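Local atomic coordinates of BDI_3064 protein (Parabacteroides distasonis ATCC 8503, PDB entry 5Z06), a protein that hydrolyses linear beta-1,2-glucan and beta-1,2-glucooligosaccharides of four or more units, releasing sophorose from the non-reducing end. Residues P5-F10 with F80-S85; E69-P74 with L155-L160; S85-Q90 with D175-L180; I105-A110 with I137-F142. One frame throughout, in Å; residues are numbered along the deposited sequence.

All four contacts lie in the N-terminal beta-rich part of the chain, away from the helical region downstream, with neighbouring centres about 10 to 14 Å apart. Two antiparallel sheets meet here as a beta-sandwich. Contact 3 pairs strands 86-93 and 169-180 in one sheet, and contact 2 pairs strands 65-71 and 155-161 in the other. Contact 4 bridges the two sheets, while contact 1 ties the N-terminal segment to the loop just before strand 86-93. In sequence, contact 1 closes before contact 3 opens at the shared Ser85; contact 2 interleaves with both, and contact 4 falls within the spans of contacts 2 and 3. The N-terminal segment is thereby built into a calcium-bearing sandwich.

Contact 1: residues P5-F10 with F80-S85; sequences PYDYVF and FFREPS
Tyr8 and Phe81 form a T-shaped aromatic pair, the edge of Tyr8 directed at the face of Phe81. The centroids are 5.1 Å apart and the planes stand at 72°, with Tyr8 CD1 lying over the centre of the Phe81 ring. Tyr8 carries its ring there because CG is anti to the backbone N (chi1 -169°). Beside this pair, Phe81 CD1 also packs against Tyr6 CB at 3.6 Å.

Backbone bonds make a single bridge between the segments: Tyr6 N donates to Phe80 O at 2.8 Å, and Arg82 N to Tyr6 O at 2.9 Å. One water extends it, accepting from Tyr8 N at 3.0 Å and donating to Arg82 O at 2.8 Å.

The charged interaction is a salt bridge, in which Arg82 NE reaches Asp7 OD1 at 2.9 Å. The oxygen lies near the guanidinium plane and is met on its syn side, somewhat out of the carboxylate plane, in a bent bond, the two flat groups 36° apart. Pro5 CG packs on Arg82 CG at 3.9 Å. Both charges have further partners, Asp7 in Arg238 and Tyr264, Arg82 in Asp216 and Tyr264.

From this bridge the chain runs toward strand 9-11; Tyr8, just before it, and Phe10 bond through their backbones to Leu179 and Ile177 of strand 169-180. Tyr8 OH meanwhile reaches Leu155 O on strand 155-161, in the other sheet.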
loop_
_atom_site.group_PDB
_atom_site.type_symbol
_atom_site.label_atom_id
_atom_site.label_comp_id
_atom_site.label_asym_id
_atom_site.label_seq_id
_atom_site.Cartn_x
_atom_site.Cartn_y
_atom_site.Cartn_z
ATOM N N PRO A 5 4.141 0.206 -18.811
ATOM C CA PRO A 5 5.438 -0.145 -18.262
ATOM C C PRO A 5 5.965 0.932 -17.296
ATOM O O PRO A 5 5.846 2.143 -17.536
ATOM C CB PRO A 5 6.313 -0.290 -19.512
ATOM C CG PRO A 5 5.685 0.623 -20.522
ATOM C CD PRO A 5 4.238 0.774 -20.173
ATOM N N TYR A 6 6.530 0.471 -16.199
ATOM C CA TYR A 6 7.328 1.343 -15.342
ATOM C C TYR A 6 8.730 1.563 -15.925
ATOM O O TYR A 6 9.223 0.792 -16.761
ATOM C CB TYR A 6 7.454 0.738 -13.955
ATOM C CG TYR A 6 6.171 0.807 -13.171
ATOM C CD1 TYR A 6 5.782 1.990 -12.560
ATOM C CD2 TYR A 6 5.351 -0.310 -13.033
ATOM C CE1 TYR A 6 4.617 2.062 -11.827
ATOM C CE2 TYR A 6 4.187 -0.253 -12.289
ATOM C CZ TYR A 6 3.821 0.942 -11.695
ATOM O OH TYR A 6 2.661 1.024 -10.979
ATOM N N ASP A 7 9.365 2.630 -15.488
ATOM C CA ASP A 7 10.806 2.692 -15.574
ATOM C C ASP A 7 11.349 1.947 -14.364
ATOM O O ASP A 7 10.804 2.065 -13.259
ATOM C CB ASP A 7 11.260 4.129 -15.596
ATOM C CG ASP A 7 10.673 4.886 -16.742
ATOM O OD1 ASP A 7 10.644 4.336 -17.868
ATOM O OD2 ASP A 7 10.246 6.028 -16.505
ATOM N N TYR A 8 12.396 1.162 -14.587
ATOM C CA TYR A 8 13.099 0.479 -13.509
ATOM C C TYR A 8 14.081 1.465 -12.871
ATOM O O TYR A 8 15.204 1.704 -13.366
ATOM C CB TYR A 8 13.796 -0.721 -14.070
ATOM C CG TYR A 8 14.343 -1.661 -13.055
ATOM C CD1 TYR A 8 13.586 -2.730 -12.599
ATOM C CD2 TYR A 8 15.643 -1.530 -12.585
ATOM C CE1 TYR A 8 14.107 -3.630 -11.700
ATOM C CE2 TYR A 8 16.162 -2.427 -11.671
ATOM C CZ TYR A 8 15.391 -3.467 -11.233
ATOM O OH TYR A 8 15.904 -4.364 -10.337
ATOM N N VAL A 9 13.619 2.056 -11.773
ATOM C CA VAL A 9 14.283 3.174 -11.116
ATOM C C VAL A 9 15.031 2.668 -9.894
ATOM O O VAL A 9 14.465 1.958 -9.090
ATOM C CB VAL A 9 13.238 4.229 -10.699
ATOM C CG1 VAL A 9 13.850 5.364 -9.886
ATOM C CG2 VAL A 9 12.551 4.788 -11.933
ATOM N N PHE A 10 16.295 3.050 -9.755
ATOM C CA PHE A 10 17.059 2.784 -8.545
ATOM C C PHE A 10 16.887 3.899 -7.524
ATOM O O PHE A 10 16.906 3.656 -6.328
ATOM C CB PHE A 10 18.533 2.629 -8.876
ATOM C CG PHE A 10 18.817 1.446 -9.721
ATOM C CD1 PHE A 10 18.949 0.197 -9.146
ATOM C CD2 PHE A 10 18.931 1.571 -11.103
ATOM C CE1 PHE A 10 19.203 -0.918 -9.926
ATOM C CE2 PHE A 10 19.197 0.456 -11.891
ATOM C CZ PHE A 10 19.336 -0.786 -11.304
ATOM N N PHE A 80 6.250 -4.949 -14.835
ATOM C CA PHE A 80 6.332 -4.610 -16.227
ATOM C C PHE A 80 7.068 -3.301 -16.354
ATOM O O PHE A 80 6.687 -2.310 -15.754
ATOM C CB PHE A 80 4.931 -4.503 -16.816
ATOM C CG PHE A 80 4.158 -5.780 -16.717
ATOM C CD1 PHE A 80 4.532 -6.887 -17.476
ATOM C CD2 PHE A 80 3.085 -5.903 -15.837
ATOM C CE1 PHE A 80 3.838 -8.086 -17.381
ATOM C CE2 PHE A 80 2.384 -7.095 -15.743
ATOM C CZ PHE A 80 2.762 -8.187 -16.514
ATOM N N PHE A 81 8.130 -3.330 -17.145
ATOM C CA PHE A 81 9.052 -2.232 -17.304
ATOM C C PHE A 81 9.352 -2.057 -18.779
ATOM O O PHE A 81 9.229 -2.983 -19.586
ATOM C CB PHE A 81 10.365 -2.493 -16.550
ATOM C CG PHE A 81 10.190 -2.716 -15.076
ATOM C CD1 PHE A 81 10.190 -1.645 -14.183
ATOM C CD2 PHE A 81 10.008 -4.000 -14.572
ATOM C CE1 PHE A 81 10.019 -1.854 -12.818
ATOM C CE2 PHE A 81 9.836 -4.211 -13.204
ATOM C CZ PHE A 81 9.844 -3.140 -12.331
ATOM N N ARG A 82 9.768 -0.854 -19.114
ATOM C CA ARG A 82 10.294 -0.564 -20.429
ATOM C C ARG A 82 11.564 -1.352 -20.567
ATOM O O ARG A 82 12.295 -1.536 -19.585
ATOM C CB ARG A 82 10.620 0.910 -20.554
ATOM C CG ARG A 82 9.428 1.811 -20.490
ATOM C CD ARG A 82 9.868 3.203 -20.813
ATOM N NE ARG A 82 8.988 4.217 -20.244
ATOM C CZ ARG A 82 7.816 4.631 -20.747
ATOM N NH1 ARG A 82 7.290 4.121 -21.863
ATOM N NH2 ARG A 82 7.161 5.586 -20.113
ATOM N N GLU A 83 11.836 -1.836 -21.773
ATOM C CA GLU A 83 13.084 -2.554 -22.012
ATOM C C GLU A 83 14.165 -1.488 -22.020
ATOM O O GLU A 83 14.064 -0.532 -22.778
ATOM C CB GLU A 83 13.030 -3.346 -23.306
ATOM C CG GLU A 83 11.988 -4.453 -23.241
ATOM C CD GLU A 83 12.041 -5.384 -24.435
ATOM O OE1 GLU A 83 12.792 -5.090 -25.393
ATOM O OE2 GLU A 83 11.336 -6.415 -24.409
ATOM N N PRO A 84 15.132 -1.587 -21.090
ATOM C CA PRO A 84 16.072 -0.517 -20.979
ATOM C C PRO A 84 17.326 -0.816 -21.782
ATOM O O PRO A 84 17.679 -1.976 -21.959
ATOM C CB PRO A 84 16.393 -0.515 -19.492
ATOM C CG PRO A 84 16.361 -1.956 -19.102
ATOM C CD PRO A 84 15.380 -2.615 -20.054
ATOM N N SER A 85 17.964 0.238 -22.270
ATOM C CA SER A 85 19.290 0.155 -22.876
ATOM C C SER A 85 20.338 0.917 -22.090
ATOM O O SER A 85 21.526 0.705 -22.309
ATOM C CB SER A 85 19.259 0.737 -24.282
ATOM O OG SER A 85 18.577 -0.124 -25.160
HETATM O O HOH W 1 12.911 0.202 -17.415
#

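Contact 2: residues E69-P74 with L155-L160; sequences EIQYCP and LAAVAL
Ala156 and Ala157 form a classic beta bulge in the pairing with strand 104-109, both facing Arg108, yet on their other edge Tyr72 N still bonds Ala156 O and Gln71 still pairs with Ala157. The Ala156 carbonyl serves two donors: Tyr72 N at 2.8 Å from Ala156 O, and a water that also donates a hydrogen bond to that oxygen. The same water donates to Tyr72 O at 2.6 Å, so it clips the end of the pairing where the segment 69-74 leaves its strand.

Toward 69-71 the ladder is regular and antiparallel throughout. Ile70 and Val158 are a hydrogen-bonded pair, with Ile70 N to Val158 O at 2.8 Å and Val158 N to Ile70 O at 2.9 Å. Non-hydrogen-bonded pairs flank it, Glu69 with Ala159 and Gln71 with Ala157. These are inner strands of a five-stranded antiparallel sheet, one half of a beta-sandwich, with strand 23-28 beyond strand 65-71 and strand 104-109 beyond strand 155-161.

The two faces differ in character. On the Ile70 face, which looks into the sandwich toward Ile177 and Phe10, Ile70 CD1 meets Leu160 CD1 at 3.6 Å, placed there by an Ile70 chi2 of 96°. On the other face the Glu69 carboxylate stands over the methyl of Ala157, CD to CB 3.9 Å. Gln71 NE2 binds Glu69 OE1 at 2.8 Å, approaching from the anti side, and Glu69 OE2 is held by Tyr67 OH and by a salt bridge to Arg108. Gln71 and Pro74 also touch Trp595.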
loop_
_atom_site.group_PDB
_atom_site.type_symbol
_atom_site.label_atom_id
_atom_site.label_comp_id
_atom_site.label_asym_id
_atom_site.label_seq_id
_atom_site.Cartn_x
_atom_site.Cartn_y
_atom_site.Cartn_z
ATOM N N GLU A 69 26.139 1.213 -2.811
ATOM C CA GLU A 69 25.179 0.825 -3.822
ATOM C C GLU A 69 23.826 1.429 -3.560
ATOM O O GLU A 69 23.440 1.639 -2.404
ATOM C CB GLU A 69 25.063 -0.686 -3.912
ATOM C CG GLU A 69 24.609 -1.352 -2.638
ATOM C CD GLU A 69 24.361 -2.834 -2.831
ATOM O OE1 GLU A 69 23.286 -3.311 -2.425
ATOM O OE2 GLU A 69 25.242 -3.522 -3.399
ATOM N N ILE A 70 23.119 1.695 -4.652
ATOM C CA ILE A 70 21.773 2.187 -4.632
ATOM C C ILE A 70 20.920 1.021 -5.108
ATOM O O ILE A 70 21.018 0.589 -6.256
ATOM C CB ILE A 70 21.618 3.403 -5.539
ATOM C CG1 ILE A 70 22.514 4.535 -5.046
ATOM C CG2 ILE A 70 20.180 3.890 -5.532
ATOM C CD1 ILE A 70 23.847 4.614 -5.732
ATOM N N GLN A 71 20.083 0.535 -4.210
ATOM C CA GLN A 71 19.312 -0.677 -4.432
ATOM C C GLN A 71 17.951 -0.381 -5.038
ATOM O O GLN A 71 17.227 0.540 -4.599
ATOM C CB GLN A 71 19.138 -1.421 -3.136
ATOM C CG GLN A 71 20.441 -1.895 -2.526
ATOM C CD GLN A 71 20.339 -2.159 -1.039
ATOM O OE1 GLN A 71 19.303 -1.931 -0.431
ATOM N NE2 GLN A 71 21.424 -2.632 -0.447
ATOM N N TYR A 72 17.607 -1.171 -6.053
ATOM C CA TYR A 72 16.265 -1.131 -6.610
ATOM C C TYR A 72 15.311 -1.522 -5.496
ATOM O O TYR A 72 15.560 -2.495 -4.815
ATOM C CB TYR A 72 16.087 -2.109 -7.787
ATOM C CG TYR A 72 14.639 -2.204 -8.214
ATOM C CD1 TYR A 72 14.029 -1.159 -8.899
ATOM C CD2 TYR A 72 13.879 -3.322 -7.909
ATOM C CE1 TYR A 72 12.714 -1.230 -9.285
ATOM C CE2 TYR A 72 12.547 -3.407 -8.289
ATOM C CZ TYR A 72 11.965 -2.360 -8.971
ATOM O OH TYR A 72 10.629 -2.452 -9.326
ATOM N N CYS A 73 14.253 -0.740 -5.330
ATOM C CA CYS A 73 13.246 -0.949 -4.265
ATOM C C CYS A 73 12.105 -1.736 -4.873
ATOM O O CYS A 73 11.373 -1.179 -5.672
ATOM C CB CYS A 73 12.736 0.420 -3.743
ATOM S SG CYS A 73 11.226 0.347 -2.732
ATOM N N PRO A 74 11.994 -3.043 -4.579
ATOM C CA PRO A 74 10.877 -3.791 -5.174
ATOM C C PRO A 74 9.547 -3.295 -4.666
ATOM O O PRO A 74 9.418 -2.912 -3.504
ATOM C CB PRO A 74 11.118 -5.232 -4.722
ATOM C CG PRO A 74 12.002 -5.097 -3.533
ATOM C CD PRO A 74 12.905 -3.947 -3.876
ATOM N N LEU A 155 18.913 -6.983 -11.899
ATOM C CA LEU A 155 19.719 -5.779 -11.770
ATOM C C LEU A 155 19.334 -5.156 -10.432
ATOM O O LEU A 155 18.463 -4.274 -10.352
ATOM C CB LEU A 155 19.468 -4.837 -12.954
ATOM C CG LEU A 155 19.641 -5.469 -14.364
ATOM C CD1 LEU A 155 19.471 -4.402 -15.432
ATOM C CD2 LEU A 155 20.982 -6.186 -14.541
ATOM N N ALA A 156 19.964 -5.672 -9.382
ATOM C CA ALA A 156 19.563 -5.376 -8.003
ATOM C C ALA A 156 20.002 -3.984 -7.565
ATOM O O ALA A 156 19.270 -3.309 -6.847
ATOM C CB ALA A 156 20.096 -6.423 -7.039
ATOM N N ALA A 157 21.193 -3.559 -7.974
ATOM C CA ALA A 157 21.723 -2.306 -7.480
ATOM C C ALA A 157 22.717 -1.706 -8.426
ATOM O O ALA A 157 23.357 -2.419 -9.183
ATOM C CB ALA A 157 22.359 -2.504 -6.111
ATOM N N VAL A 158 22.807 -0.381 -8.385
ATOM C CA VAL A 158 23.891 0.353 -8.984
ATOM C C VAL A 158 24.984 0.441 -7.923
ATOM O O VAL A 158 24.757 1.003 -6.853
ATOM C CB VAL A 158 23.434 1.744 -9.410
ATOM C CG1 VAL A 158 24.610 2.593 -9.859
ATOM C CG2 VAL A 158 22.428 1.608 -10.531
ATOM N N ALA A 159 26.153 -0.127 -8.238
ATOM C CA ALA A 159 27.287 -0.200 -7.332
ATOM C C ALA A 159 28.303 0.880 -7.647
ATOM O O ALA A 159 28.529 1.225 -8.814
ATOM C CB ALA A 159 27.941 -1.564 -7.429
ATOM N N LEU A 160 28.918 1.413 -6.591
ATOM C CA LEU A 160 29.903 2.470 -6.734
ATOM C C LEU A 160 31.124 2.129 -5.934
ATOM O O LEU A 160 31.027 1.599 -4.824
ATOM C CB LEU A 160 29.343 3.810 -6.297
ATOM C CG LEU A 160 28.143 4.260 -7.118
ATOM C CD1 LEU A 160 27.337 5.304 -6.363
ATOM C CD2 LEU A 160 28.575 4.788 -8.476
HETATM O O HOH W 2 17.527 -4.244 -4.867
#

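Contact 3: residues S85-Q90 with D175-L180; sequences STLSMQ and DDIELL. With CA (calcium ion), chain C.
Gln90 and Asp176 set their flat ends almost perpendicular, amide and carboxylate planes 89° apart, while the aliphatic CG of Gln90 approaches Asp176 OD2 at 3.7 Å. The neighbouring Asp175 carboxylate turns both oxygens to the calcium ion, OD1 at 2.5 Å and OD2 at 2.6 Å. Asp176 N comes in from above that carboxylate's plane to bond OD1, helping to fix the group's rotation. Glu12, Asn13, Asn52 and Thr49 also bind the metal, and Thr49 OG1 is hydrogen-bonded to Asp176 OD1.

Two beta bulges break the antiparallel pairing. Between the hydrogen-bonded pairs Ser88-Glu178 and Gln90-Asp175 the register shifts by one, as Asp176 takes a left-handed backbone conformation. Its carbonyl accepts a hydrogen bond from a water that also binds Ser88 OG and Glu178 OE2, itself salt-bridged to Lys218. At the other end, Ser85 and Thr86 both face Leu180, whose O accepts three bonds: from Ser85 N at 2.9 Å, Thr86 N at 3.1 Å and, above the carbonyl plane, Thr86 OG1 at 3.3 Å.

Ser88 CB and Leu180 CD1 are tightly apposed, at 3.4 Å. On the other face Leu87 runs alongside Ile177, its CD1 3.9 Å from Ile177 CG2.

Strand 86-93 lies between strands 132-138 and 169-180, and strand 9-11 also pairs with the latter. The Leu87, Ile177 and Leu179 face packs on strand 155-161 of the opposing sheet.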
loop_
_atom_site.group_PDB
_atom_site.type_symbol
_atom_site.label_atom_id
_atom_site.label_comp_id
_atom_site.label_asym_id
_atom_site.label_seq_id
_atom_site.Cartn_x
_atom_site.Cartn_y
_atom_site.Cartn_z
ATOM N N SER A 85 17.964 0.238 -22.270
ATOM C CA SER A 85 19.290 0.155 -22.876
ATOM C C SER A 85 20.338 0.917 -22.090
ATOM O O SER A 85 21.526 0.705 -22.309
ATOM C CB SER A 85 19.259 0.737 -24.282
ATOM O OG SER A 85 18.577 -0.124 -25.160
ATOM N N THR A 86 19.913 1.808 -21.191
ATOM C CA THR A 86 20.825 2.761 -20.573
ATOM C C THR A 86 20.578 2.850 -19.070
ATOM O O THR A 86 19.448 2.721 -18.613
ATOM C CB THR A 86 20.697 4.169 -21.197
ATOM O OG1 THR A 86 19.471 4.764 -20.786
ATOM C CG2 THR A 86 20.725 4.119 -22.728
ATOM N N LEU A 87 21.655 3.037 -18.317
ATOM C CA LEU A 87 21.577 3.499 -16.948
ATOM C C LEU A 87 21.740 4.996 -17.006
ATOM O O LEU A 87 22.834 5.501 -17.255
ATOM C CB LEU A 87 22.672 2.884 -16.106
ATOM C CG LEU A 87 22.849 3.445 -14.693
ATOM C CD1 LEU A 87 21.613 3.158 -13.853
ATOM C CD2 LEU A 87 24.078 2.819 -14.070
ATOM N N SER A 88 20.642 5.708 -16.811
ATOM C CA SER A 88 20.667 7.153 -16.733
ATOM C C SER A 88 20.728 7.615 -15.270
ATOM O O SER A 88 20.078 7.040 -14.407
ATOM C CB SER A 88 19.458 7.728 -17.426
ATOM O OG SER A 88 19.287 9.089 -17.103
ATOM N N MET A 89 21.553 8.626 -15.001
ATOM C CA MET A 89 21.586 9.312 -13.715
ATOM C C MET A 89 21.706 10.809 -13.929
ATOM O O MET A 89 22.002 11.286 -15.030
ATOM C CB MET A 89 22.791 8.893 -12.891
ATOM C CG MET A 89 23.248 7.473 -13.094
ATOM S SD MET A 89 24.486 7.090 -11.865
ATOM C CE MET A 89 25.880 7.984 -12.519
ATOM N N GLN A 90 21.499 11.540 -12.848
ATOM C CA GLN A 90 21.835 12.939 -12.781
ATOM C C GLN A 90 22.951 13.001 -11.747
ATOM O O GLN A 90 22.807 12.443 -10.654
ATOM C CB GLN A 90 20.629 13.759 -12.357
ATOM C CG GLN A 90 19.540 13.823 -13.414
ATOM C CD GLN A 90 19.810 14.824 -14.516
ATOM O OE1 GLN A 90 20.773 15.592 -14.477
ATOM N NE2 GLN A 90 18.940 14.835 -15.505
ATOM N N ASP A 175 21.140 11.645 -8.414
ATOM C CA ASP A 175 19.715 11.668 -8.475
ATOM C C ASP A 175 19.246 10.945 -9.748
ATOM O O ASP A 175 20.010 10.754 -10.698
ATOM C CB ASP A 175 19.239 13.125 -8.465
ATOM C CG ASP A 175 17.852 13.278 -7.920
ATOM O OD1 ASP A 175 17.256 12.277 -7.492
ATOM O OD2 ASP A 175 17.328 14.405 -7.907
ATOM N N ASP A 176 17.988 10.535 -9.739
ATOM C CA ASP A 176 17.323 9.977 -10.909
ATOM C C ASP A 176 18.094 8.856 -11.577
ATOM O O ASP A 176 18.311 8.852 -12.790
ATOM C CB ASP A 176 16.979 11.100 -11.840
ATOM C CG ASP A 176 16.213 12.161 -11.131
ATOM O OD1 ASP A 176 15.229 11.803 -10.452
ATOM O OD2 ASP A 176 16.618 13.327 -11.193
ATOM N N ILE A 177 18.485 7.910 -10.733
ATOM C CA ILE A 177 19.230 6.741 -11.125
ATOM C C ILE A 177 18.184 5.757 -11.585
ATOM O O ILE A 177 17.334 5.301 -10.803
ATOM C CB ILE A 177 20.019 6.145 -9.969
ATOM C CG1 ILE A 177 20.858 7.232 -9.287
ATOM C CG2 ILE A 177 20.894 5.019 -10.483
ATOM C CD1 ILE A 177 21.531 6.802 -8.024
ATOM N N GLU A 178 18.228 5.454 -12.871
ATOM C CA GLU A 178 17.190 4.665 -13.496
ATOM C C GLU A 178 17.658 4.056 -14.806
ATOM O O GLU A 178 18.591 4.566 -15.463
ATOM C CB GLU A 178 15.955 5.536 -13.756
ATOM C CG GLU A 178 16.206 6.730 -14.653
ATOM C CD GLU A 178 15.021 7.667 -14.738
ATOM O OE1 GLU A 178 13.892 7.296 -14.330
ATOM O OE2 GLU A 178 15.222 8.787 -15.228
ATOM N N LEU A 179 16.985 2.970 -15.172
ATOM C CA LEU A 179 17.145 2.369 -16.469
ATOM C C LEU A 179 16.121 2.992 -17.396
ATOM O O LEU A 179 14.955 3.127 -17.023
ATOM C CB LEU A 179 16.965 0.865 -16.387
ATOM C CG LEU A 179 17.884 0.120 -15.435
ATOM C CD1 LEU A 179 17.699 -1.368 -15.609
ATOM C CD2 LEU A 179 19.332 0.510 -15.643
ATOM N N LEU A 180 16.571 3.390 -18.584
ATOM C CA LEU A 180 15.730 4.019 -19.598
ATOM C C LEU A 180 15.932 3.305 -20.922
ATOM O O LEU A 180 16.970 2.677 -21.128
ATOM C CB LEU A 180 16.098 5.481 -19.787
ATOM C CG LEU A 180 15.771 6.438 -18.647
ATOM C CD1 LEU A 180 16.349 7.821 -18.918
ATOM C CD2 LEU A 180 14.268 6.553 -18.446
HETATM CA CA CA C . 15.236 13.442 -6.712
HETATM O O HOH W 3 17.696 9.822 -15.092
#

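Contact 4: residues I105-A110 with I137-F142; sequences IAIRYA and IPLEDF
Phe142 wedges its ring against segment 105-110, and here the fit is close. Its edge, at CE1, comes within 3.3 Å of Ile105 O, and CE1 also lies 3.5 Å from Ala106 CA. Ile107 CD1 covers one face in a CH-pi contact, 4.1 Å from the ring centroid and 25° off the normal, displaced toward the CD2 side. The Phe142 ring is thus pinned both over a face and at an edge; CG beside the backbone N (chi1 -64°) projects it toward the strand.

Elsewhere the segments meet more sparsely, through methyl groups. Ile105 and Ile137 reach toward each other tip to tip, CD1 to CD1 at 3.9 Å, and Leu139 CD2 touches Ile107 CD1 at the same distance. No hydrogen bond joins the segments, whose closest CA atoms, in Ala106 and Phe142, are 6.8 Å apart. Glu140 and Ala110, outside the cluster, are exposed to solvent.

Leu87 of strand 86-93 touches Ile105, Ile137 and Phe142, and Leu118 the last two. Interdigitated aliphatic and aromatic side chains without backbone bonds are characteristic of a beta-sandwich interior, here between strand 104-109 of one sheet and, in the other, the end of strand 132-138 and the turn that follows it.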
loop_
_atom_site.group_PDB
_atom_site.type_symbol
_atom_site.label_atom_id
_atom_site.label_comp_id
_atom_site.label_asym_id
_atom_site.label_seq_id
_atom_site.Cartn_x
_atom_site.Cartn_y
_atom_site.Cartn_z
ATOM N N ILE A 105 31.671 2.509 -11.421
ATOM C CA ILE A 105 30.272 2.193 -11.349
ATOM C C ILE A 105 30.027 0.878 -12.052
ATOM O O ILE A 105 30.598 0.618 -13.101
ATOM C CB ILE A 105 29.388 3.325 -11.926
ATOM C CG1 ILE A 105 27.917 2.920 -11.915
ATOM C CG2 ILE A 105 29.810 3.719 -13.332
ATOM C CD1 ILE A 105 26.999 4.119 -12.051
ATOM N N ALA A 106 29.149 0.090 -11.452
ATOM C CA ALA A 106 28.830 -1.247 -11.864
ATOM C C ALA A 106 27.388 -1.508 -11.482
ATOM O O ALA A 106 26.710 -0.659 -10.881
ATOM C CB ALA A 106 29.738 -2.249 -11.182
ATOM N N ILE A 107 26.896 -2.670 -11.872
ATOM C CA ILE A 107 25.562 -3.081 -11.479
ATOM C C ILE A 107 25.751 -4.366 -10.709
ATOM O O ILE A 107 26.482 -5.246 -11.154
ATOM C CB ILE A 107 24.623 -3.188 -12.693
ATOM C CG1 ILE A 107 24.313 -1.767 -13.178
ATOM C CG2 ILE A 107 23.334 -3.922 -12.319
ATOM C CD1 ILE A 107 23.577 -1.653 -14.498
ATOM N N ARG A 108 25.151 -4.427 -9.526
ATOM C CA ARG A 108 25.172 -5.620 -8.735
ATOM C C ARG A 108 23.956 -6.434 -9.108
ATOM O O ARG A 108 22.840 -5.903 -9.111
ATOM C CB ARG A 108 25.143 -5.326 -7.238
ATOM C CG ARG A 108 25.303 -6.603 -6.416
ATOM C CD ARG A 108 25.333 -6.424 -4.904
ATOM N NE ARG A 108 24.181 -5.699 -4.394
ATOM C CZ ARG A 108 22.928 -6.156 -4.305
ATOM N NH1 ARG A 108 22.574 -7.366 -4.737
ATOM N NH2 ARG A 108 21.999 -5.365 -3.805
ATOM N N TYR A 109 24.187 -7.721 -9.393
ATOM C CA TYR A 109 23.125 -8.660 -9.695
ATOM C C TYR A 109 22.453 -9.100 -8.418
ATOM O O TYR A 109 23.016 -8.935 -7.326
ATOM C CB TYR A 109 23.641 -9.892 -10.461
ATOM C CG TYR A 109 24.136 -9.579 -11.859
ATOM C CD1 TYR A 109 23.239 -9.268 -12.885
ATOM C CD2 TYR A 109 25.505 -9.596 -12.165
ATOM C CE1 TYR A 109 23.687 -8.995 -14.172
ATOM C CE2 TYR A 109 25.955 -9.319 -13.439
ATOM C CZ TYR A 109 25.043 -9.028 -14.431
ATOM O OH TYR A 109 25.486 -8.752 -15.680
ATOM N N ALA A 110 21.259 -9.667 -8.554
ATOM C CA ALA A 110 20.523 -10.226 -7.408
ATOM C C ALA A 110 21.309 -11.303 -6.642
ATOM O O ALA A 110 21.137 -11.450 -5.428
ATOM C CB ALA A 110 19.176 -10.776 -7.860
ATOM N N ILE A 137 24.810 5.654 -19.330
ATOM C CA ILE A 137 25.768 4.597 -19.512
ATOM C C ILE A 137 24.988 3.545 -20.260
ATOM O O ILE A 137 24.014 3.016 -19.716
ATOM C CB ILE A 137 26.280 4.038 -18.178
ATOM C CG1 ILE A 137 26.895 5.158 -17.344
ATOM C CG2 ILE A 137 27.288 2.921 -18.429
ATOM C CD1 ILE A 137 27.056 4.833 -15.881
ATOM N N PRO A 138 25.386 3.261 -21.518
ATOM C CA PRO A 138 24.786 2.137 -22.180
ATOM C C PRO A 138 24.965 0.891 -21.335
ATOM O O PRO A 138 26.071 0.626 -20.842
ATOM C CB PRO A 138 25.590 2.036 -23.498
ATOM C CG PRO A 138 25.963 3.439 -23.802
ATOM C CD PRO A 138 26.255 4.033 -22.441
ATOM N N LEU A 139 23.890 0.131 -21.175
ATOM C CA LEU A 139 23.942 -1.108 -20.429
ATOM C C LEU A 139 24.908 -2.087 -21.073
ATOM O O LEU A 139 25.582 -2.856 -20.394
ATOM C CB LEU A 139 22.532 -1.700 -20.289
ATOM C CG LEU A 139 21.612 -0.870 -19.377
ATOM C CD1 LEU A 139 20.233 -1.502 -19.313
ATOM C CD2 LEU A 139 22.159 -0.728 -17.961
ATOM N N GLU A 140 24.935 -2.061 -22.396
ATOM C CA GLU A 140 26.010 -2.641 -23.229
ATOM C C GLU A 140 27.415 -2.537 -22.588
ATOM O O GLU A 140 28.111 -3.552 -22.446
ATOM C CB GLU A 140 25.985 -1.896 -24.563
ATOM C CG GLU A 140 26.491 -2.648 -25.767
ATOM C CD GLU A 140 26.441 -1.783 -27.012
ATOM O OE1 GLU A 140 25.847 -0.680 -26.954
ATOM O OE2 GLU A 140 26.999 -2.202 -28.040
ATOM N N ASP A 141 27.793 -1.330 -22.148
ATOM C CA ASP A 141 29.129 -1.074 -21.544
ATOM C C ASP A 141 29.376 -1.872 -20.252
ATOM O O ASP A 141 30.529 -2.213 -19.950
ATOM C CB ASP A 141 29.353 0.419 -21.288
ATOM C CG ASP A 141 29.289 1.275 -22.573
ATOM O OD1 ASP A 141 28.962 0.739 -23.655
ATOM O OD2 ASP A 141 29.562 2.499 -22.511
ATOM N N PHE A 142 28.302 -2.198 -19.504
ATOM C CA PHE A 142 28.397 -3.133 -18.357
ATOM C C PHE A 142 28.497 -4.590 -18.784
ATOM O O PHE A 142 28.704 -5.476 -17.941
ATOM C CB PHE A 142 27.218 -2.973 -17.380
ATOM C CG PHE A 142 27.164 -1.626 -16.703
ATOM C CD1 PHE A 142 28.100 -1.280 -15.734
ATOM C CD2 PHE A 142 26.169 -0.711 -17.023
ATOM C CE1 PHE A 142 28.046 -0.040 -15.109
ATOM C CE2 PHE A 142 26.113 0.533 -16.401
ATOM C CZ PHE A 142 27.053 0.868 -15.437
#